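Local structure of manganese lipoxygenase (Gaeumannomyces graminis, 5FX8) at residues Lys221-Gln226 with Ala351-Asp356; Lys376-Arg381 with Pro393-Tyr398. The protein uses a catalytic manganese ion to oxygenate linoleic and alpha-linolenic acids to 11S- and 13R-hydroperoxy fatty acids. One frame throughout, in Å; residues are numbered along the deposited sequence.

Contact 1 of 2, residues Lys221-Gln226 with Ala351-Asp356; sequences KKYTPQ and ASAAID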
loop_
_atom_site.group_PDB
_atom_site.type_symbol
_atom_site.label_atom_id
_atom_site.label_comp_id
_atom_site.label_asym_id
_atom_site.label_seq_id
_atom_site.Cartn_x
_atom_site.Cartn_y
_atom_site.Cartn_z
ATOM N N LYS A 221 1.099 6.974 26.886
ATOM C CA LYS A 221 0.999 7.958 27.946
ATOM C C LYS A 221 2.185 8.919 27.916
ATOM O O LYS A 221 2.043 10.096 28.267
ATOM C CB LYS A 221 0.897 7.187 29.250
ATOM C CG LYS A 221 0.770 7.937 30.482
ATOM C CD LYS A 221 0.822 6.969 31.642
ATOM C CE LYS A 221 2.010 6.041 31.485
ATOM N NZ LYS A 221 2.261 5.223 32.693
ATOM N N LYS A 222 3.343 8.441 27.447
ATOM C CA LYS A 222 4.602 9.171 27.318
ATOM C C LYS A 222 4.558 10.337 26.324
ATOM O O LYS A 222 5.435 11.203 26.373
ATOM C CB LYS A 222 5.683 8.155 26.932
ATOM C CG LYS A 222 6.823 8.645 26.111
ATOM C CD LYS A 222 7.722 7.508 25.715
ATOM C CE LYS A 222 8.989 8.025 25.063
ATOM N NZ LYS A 222 9.977 6.939 24.846
ATOM N N TYR A 223 3.547 10.423 25.475
ATOM C CA TYR A 223 3.453 11.431 24.432
ATOM C C TYR A 223 2.369 12.456 24.755
ATOM O O TYR A 223 1.378 12.157 25.427
ATOM C CB TYR A 223 3.159 10.774 23.080
ATOM C CG TYR A 223 4.159 9.703 22.705
ATOM C CD1 TYR A 223 5.517 9.972 22.715
ATOM C CD2 TYR A 223 3.750 8.422 22.399
ATOM C CE1 TYR A 223 6.410 9.019 22.410
ATOM C CE2 TYR A 223 4.657 7.447 22.084
ATOM C CZ TYR A 223 5.987 7.751 22.083
ATOM O OH TYR A 223 6.934 6.798 21.782
ATOM N N THR A 224 2.561 13.671 24.240
ATOM C CA THR A 224 1.659 14.784 24.409
ATOM C C THR A 224 0.986 15.110 23.092
ATOM O O THR A 224 1.678 15.358 22.102
ATOM C CB THR A 224 2.418 16.013 24.896
ATOM O OG1 THR A 224 3.215 15.658 26.030
ATOM C CG2 THR A 224 1.462 17.132 25.245
ATOM N N PRO A 225 -0.335 15.174 23.046
ATOM C CA PRO A 225 -1.008 15.477 21.789
ATOM C C PRO A 225 -0.702 16.879 21.293
ATOM O O PRO A 225 -0.331 17.776 22.050
ATOM C CB PRO A 225 -2.485 15.338 22.148
ATOM C CG PRO A 225 -2.498 14.502 23.318
ATOM C CD PRO A 225 -1.302 14.868 24.101
ATOM N N GLN A 226 -0.865 17.053 19.989
ATOM C CA GLN A 226 -0.811 18.374 19.405
ATOM C C GLN A 226 -1.941 19.230 19.960
ATOM O O GLN A 226 -3.025 18.720 20.248
ATOM C CB GLN A 226 -0.952 18.298 17.894
ATOM C CG GLN A 226 0.065 17.462 17.165
ATOM C CD GLN A 226 -0.154 17.589 15.700
ATOM O OE1 GLN A 226 0.212 18.598 15.109
ATOM N NE2 GLN A 226 -0.795 16.601 15.102
ATOM N N ALA A 351 4.348 14.242 14.974
ATOM C CA ALA A 351 5.285 13.405 14.232
ATOM C C ALA A 351 6.489 13.016 15.069
ATOM O O ALA A 351 7.066 11.944 14.849
ATOM C CB ALA A 351 5.754 14.109 12.966
ATOM N N SER A 352 6.881 13.851 16.032
ATOM C CA SER A 352 8.032 13.521 16.860
ATOM C C SER A 352 7.758 12.302 17.730
ATOM O O SER A 352 8.672 11.509 18.010
ATOM C CB SER A 352 8.386 14.715 17.735
ATOM O OG SER A 352 7.252 15.074 18.492
ATOM N N ALA A 353 6.506 12.143 18.177
ATOM C CA ALA A 353 6.128 10.987 18.986
ATOM C C ALA A 353 5.970 9.744 18.123
ATOM O O ALA A 353 6.433 8.656 18.493
ATOM C CB ALA A 353 4.836 11.279 19.737
ATOM N N ALA A 354 5.317 9.895 16.967
ATOM C CA ALA A 354 5.247 8.819 15.983
ATOM C C ALA A 354 6.623 8.262 15.641
ATOM O O ALA A 354 6.799 7.049 15.573
ATOM C CB ALA A 354 4.565 9.311 14.709
ATOM N N ILE A 355 7.604 9.137 15.390
ATOM C CA ILE A 355 8.939 8.668 15.030
ATOM C C ILE A 355 9.636 8.064 16.241
ATOM O O ILE A 355 10.445 7.151 16.100
ATOM C CB ILE A 355 9.757 9.814 14.389
ATOM C CG1 ILE A 355 9.350 10.019 12.941
ATOM C CG2 ILE A 355 11.234 9.517 14.353
ATOM C CD1 ILE A 355 9.720 8.867 12.100
ATOM N N ASP A 356 9.332 8.547 17.447
ATOM C CA ASP A 356 9.976 7.975 18.629
ATOM C C ASP A 356 9.509 6.546 18.900
ATOM O O ASP A 356 10.276 5.734 19.431
ATOM C CB ASP A 356 9.736 8.890 19.834
ATOM C CG ASP A 356 10.122 8.257 21.178
ATOM O OD1 ASP A 356 11.327 8.262 21.522
ATOM O OD2 ASP A 356 9.216 7.804 21.925
#
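Tyr223 and Asp356 meet through torsions that send both side chains across the gap: the tyrosine carries CG beside its backbone N and opposite its carbonyl carbon (chi1 -55°), while the aspartate turns CG beside its carbonyl carbon (chi1 168°). The phenol oxygen and the carboxylate then come together, with Tyr223 OH donating to Asp356 OD2 at 2.5 Å. That is very short for a hydrogen bond, but at this resolution the value deserves little weight. OD2 lies at the edge of the ring, in its plane, whereas the carboxylate itself is turned 79° from the ring. Lys222, its chain extended beyond CG, comes from the loop side to meet the aspartate, the two side chains running in opposite directions, with NZ 3.1 Å from Asp356 OD2. This is a salt bridge whose hydrogen bond is weak; the ammonium has a stronger partner in Tyr219 OH. The Tyr223 ring lies between Ala353 on one face and the aliphatic part of Lys222 on the other. The methyl of Ala353, CB 3.7 Å from the ring centroid and offset toward the rim, makes a CH-pi contact. Against the other face, also near the rim, lies Lys222 CG, 3.7 Å above the plane. Beyond the two segments, Phe357 and Ser360 of helix 351-363 also touch the tyrosine, and the backbone of Gln226 hydrogen-bonds to that of Gly348. The contact thus pins the loop between strands 212-216 and 235-241 to the first turns of helix 351-363, away from the manganese site. Because one carboxylate oxygen accepts the phenol's hydrogen bond and faces the lysine's ammonium, Asp356 is probably stabilised as an anion; sharing it would tend to hold the tyrosine more firmly than the weakly bonded lysine.

Contact 2 of 2, residues Lys376-Arg381 with Pro393-Tyr398; sequences KDLRSR and PHFPFY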
loop_
_atom_site.group_PDB
_atom_site.type_symbol
_atom_site.label_atom_id
_atom_site.label_comp_id
_atom_site.label_asym_id
_atom_site.label_seq_id
_atom_site.Cartn_x
_atom_site.Cartn_y
_atom_site.Cartn_z
ATOM N N LYS A 376 6.062 -18.394 15.518
ATOM C CA LYS A 376 6.883 -18.047 16.661
ATOM C C LYS A 376 6.332 -16.811 17.371
ATOM O O LYS A 376 6.222 -16.788 18.603
ATOM C CB LYS A 376 8.319 -17.860 16.188
ATOM C CG LYS A 376 9.268 -17.429 17.248
ATOM C CD LYS A 376 9.319 -18.403 18.415
ATOM C CE LYS A 376 10.179 -17.867 19.575
ATOM N NZ LYS A 376 10.360 -18.866 20.679
ATOM N N ASP A 377 5.928 -15.796 16.605
ATOM C CA ASP A 377 5.317 -14.610 17.185
ATOM C C ASP A 377 4.011 -14.940 17.889
ATOM O O ASP A 377 3.813 -14.586 19.058
ATOM C CB ASP A 377 5.087 -13.581 16.095
ATOM C CG ASP A 377 4.306 -12.403 16.577
ATOM O OD1 ASP A 377 4.653 -11.857 17.642
ATOM O OD2 ASP A 377 3.340 -12.005 15.907
ATOM N N LEU A 378 3.088 -15.604 17.186
ATOM C CA LEU A 378 1.778 -15.843 17.783
ATOM C C LEU A 378 1.879 -16.767 18.977
ATOM O O LEU A 378 1.102 -16.644 19.920
ATOM C CB LEU A 378 0.814 -16.424 16.755
ATOM C CG LEU A 378 0.494 -15.548 15.554
ATOM C CD1 LEU A 378 -0.311 -16.292 14.497
ATOM C CD2 LEU A 378 -0.216 -14.288 15.995
ATOM N N ARG A 379 2.817 -17.699 18.955
ATOM C CA ARG A 379 2.968 -18.587 20.097
ATOM C C ARG A 379 3.579 -17.854 21.265
ATOM O O ARG A 379 3.201 -18.085 22.410
ATOM C CB ARG A 379 3.821 -19.800 19.747
ATOM C CG ARG A 379 3.101 -20.856 18.983
ATOM C CD ARG A 379 3.943 -22.097 18.878
ATOM N NE ARG A 379 3.364 -23.051 17.952
ATOM C CZ ARG A 379 2.420 -23.924 18.277
ATOM N NH1 ARG A 379 1.966 -23.956 19.510
ATOM N NH2 ARG A 379 1.945 -24.764 17.372
ATOM N N SER A 380 4.530 -16.970 21.002
ATOM C CA SER A 380 5.053 -16.167 22.089
ATOM C C SER A 380 3.964 -15.298 22.717
ATOM O O SER A 380 4.013 -15.033 23.914
ATOM C CB SER A 380 6.202 -15.310 21.598
ATOM O OG SER A 380 5.666 -14.102 21.109
ATOM N N ARG A 381 2.974 -14.853 21.952
ATOM C CA ARG A 381 1.837 -14.160 22.539
ATOM C C ARG A 381 0.704 -15.077 22.976
ATOM O O ARG A 381 -0.332 -14.570 23.400
ATOM C CB ARG A 381 1.284 -13.125 21.566
ATOM C CG ARG A 381 2.257 -12.004 21.340
ATOM C CD ARG A 381 1.738 -10.949 20.449
ATOM N NE ARG A 381 1.719 -11.348 19.062
ATOM C CZ ARG A 381 0.749 -11.023 18.238
ATOM N NH1 ARG A 381 -0.266 -10.327 18.665
ATOM N NH2 ARG A 381 0.798 -11.388 16.993
ATOM N N PRO A 393 -11.615 -19.799 18.831
ATOM C CA PRO A 393 -12.376 -20.403 17.732
ATOM C C PRO A 393 -12.164 -19.744 16.373
ATOM O O PRO A 393 -12.367 -20.403 15.352
ATOM C CB PRO A 393 -13.833 -20.293 18.213
ATOM C CG PRO A 393 -13.824 -19.375 19.350
ATOM C CD PRO A 393 -12.477 -19.434 19.963
ATOM N N HIS A 394 -11.747 -18.485 16.307
ATOM C CA HIS A 394 -11.642 -17.779 15.033
ATOM C C HIS A 394 -10.489 -16.799 15.104
ATOM O O HIS A 394 -10.480 -15.913 15.959
ATOM C CB HIS A 394 -12.925 -17.033 14.706
ATOM C CG HIS A 394 -14.098 -17.923 14.492
ATOM N ND1 HIS A 394 -14.250 -18.685 13.353
ATOM C CD2 HIS A 394 -15.174 -18.182 15.269
ATOM C CE1 HIS A 394 -15.371 -19.376 13.440
ATOM N NE2 HIS A 394 -15.946 -19.093 14.594
ATOM N N PHE A 395 -9.528 -16.962 14.207
ATOM C CA PHE A 395 -8.357 -16.093 14.116
ATOM C C PHE A 395 -8.140 -15.839 12.630
ATOM O O PHE A 395 -7.302 -16.477 11.985
ATOM C CB PHE A 395 -7.149 -16.743 14.789
ATOM C CG PHE A 395 -6.007 -15.809 15.066
ATOM C CD1 PHE A 395 -5.953 -14.547 14.509
ATOM C CD2 PHE A 395 -4.965 -16.220 15.866
ATOM C CE1 PHE A 395 -4.912 -13.736 14.749
ATOM C CE2 PHE A 395 -3.914 -15.396 16.117
ATOM C CZ PHE A 395 -3.879 -14.161 15.562
ATOM N N PRO A 396 -8.921 -14.930 12.042
ATOM C CA PRO A 396 -8.899 -14.796 10.579
ATOM C C PRO A 396 -7.550 -14.395 10.027
ATOM O O PRO A 396 -7.162 -14.882 8.961
ATOM C CB PRO A 396 -9.969 -13.733 10.324
ATOM C CG PRO A 396 -10.847 -13.844 11.429
ATOM C CD PRO A 396 -10.031 -14.171 12.624
ATOM N N PHE A 397 -6.805 -13.553 10.732
ATOM C CA PHE A 397 -5.465 -13.243 10.264
ATOM C C PHE A 397 -4.601 -14.489 10.208
ATOM O O PHE A 397 -3.892 -14.702 9.238
ATOM C CB PHE A 397 -4.825 -12.189 11.148
ATOM C CG PHE A 397 -3.361 -12.109 11.004
ATOM C CD1 PHE A 397 -2.792 -11.385 9.981
ATOM C CD2 PHE A 397 -2.541 -12.759 11.884
ATOM C CE1 PHE A 397 -1.456 -11.313 9.858
ATOM C CE2 PHE A 397 -1.202 -12.688 11.750
ATOM C CZ PHE A 397 -0.661 -11.965 10.740
ATOM N N TYR A 398 -4.641 -15.317 11.242
ATOM C CA TYR A 398 -3.836 -16.524 11.256
ATOM C C TYR A 398 -4.235 -17.469 10.129
ATOM O O TYR A 398 -3.381 -18.114 9.527
ATOM C CB TYR A 398 -3.975 -17.190 12.618
ATOM C CG TYR A 398 -3.155 -18.412 12.834
ATOM C CD1 TYR A 398 -1.936 -18.573 12.208
ATOM C CD2 TYR A 398 -3.604 -19.415 13.667
ATOM C CE1 TYR A 398 -1.202 -19.669 12.410
ATOM C CE2 TYR A 398 -2.873 -20.521 13.867
ATOM C CZ TYR A 398 -1.674 -20.647 13.240
ATOM O OH TYR A 398 -0.924 -21.768 13.428
#
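Leu378 splits its two methyls between two aromatic rings, and this apolar packing is what joins the segments; no hydrogen bond crosses between them. A chi1 of -62°, with CG anti to the carbonyl carbon, puts the two methyls against Phe395 and Tyr398. CD2 meets Phe395 at CZ, 3.7 Å away, and CD1 lies 3.6 Å from Tyr398 CD1. Within its own segment, Tyr398 CB rests over one face of the Phe395 ring, near the rim.

Polar bonds work within the first segment. Arg381 grips Asp377 side-on, with NH2 2.8 Å from Asp377 OD2 and NE 3.3 Å from Asp377 OD1, each oxygen being met from above the carboxylate plane. Asp377 O takes both Ser380 OG, at 2.8 Å, and Arg381 N where the helix ends. Tyr398 OH bonds to Glu375, and also to the backbone N of Leu235 in the neighbouring zonadhesin chain.

Leu378 thus sets the short helix 374-380 against the start of helix 396-420, where Phe395 is the N-cap residue. Phe397 packs on helix 460-481 through Trp472 and Val480, and the backbone of Arg381 hydrogen-bonds to that of Arg178 in strand 177-178.

Overall arrangement
From the N terminus, the chain leaves strand 212-216 and enters the loop holding residues 221-226. It then completes strands 235-241 and 246-253 and the long helix 268-305, and returns as helix 351-363, where contact 1 closes a span of 124 residues. Helix 374-380 follows next, and contact 2 closes a much shorter loop of 11 residues that lacks helix and strand before helix 396-420 begins. The two are in series, neither nested nor crossed, with centres 29 Å apart and nearest atoms about 19 Å apart. Contact 1 ties a strand-connecting loop to the helical body; contact 2 joins two successive helices.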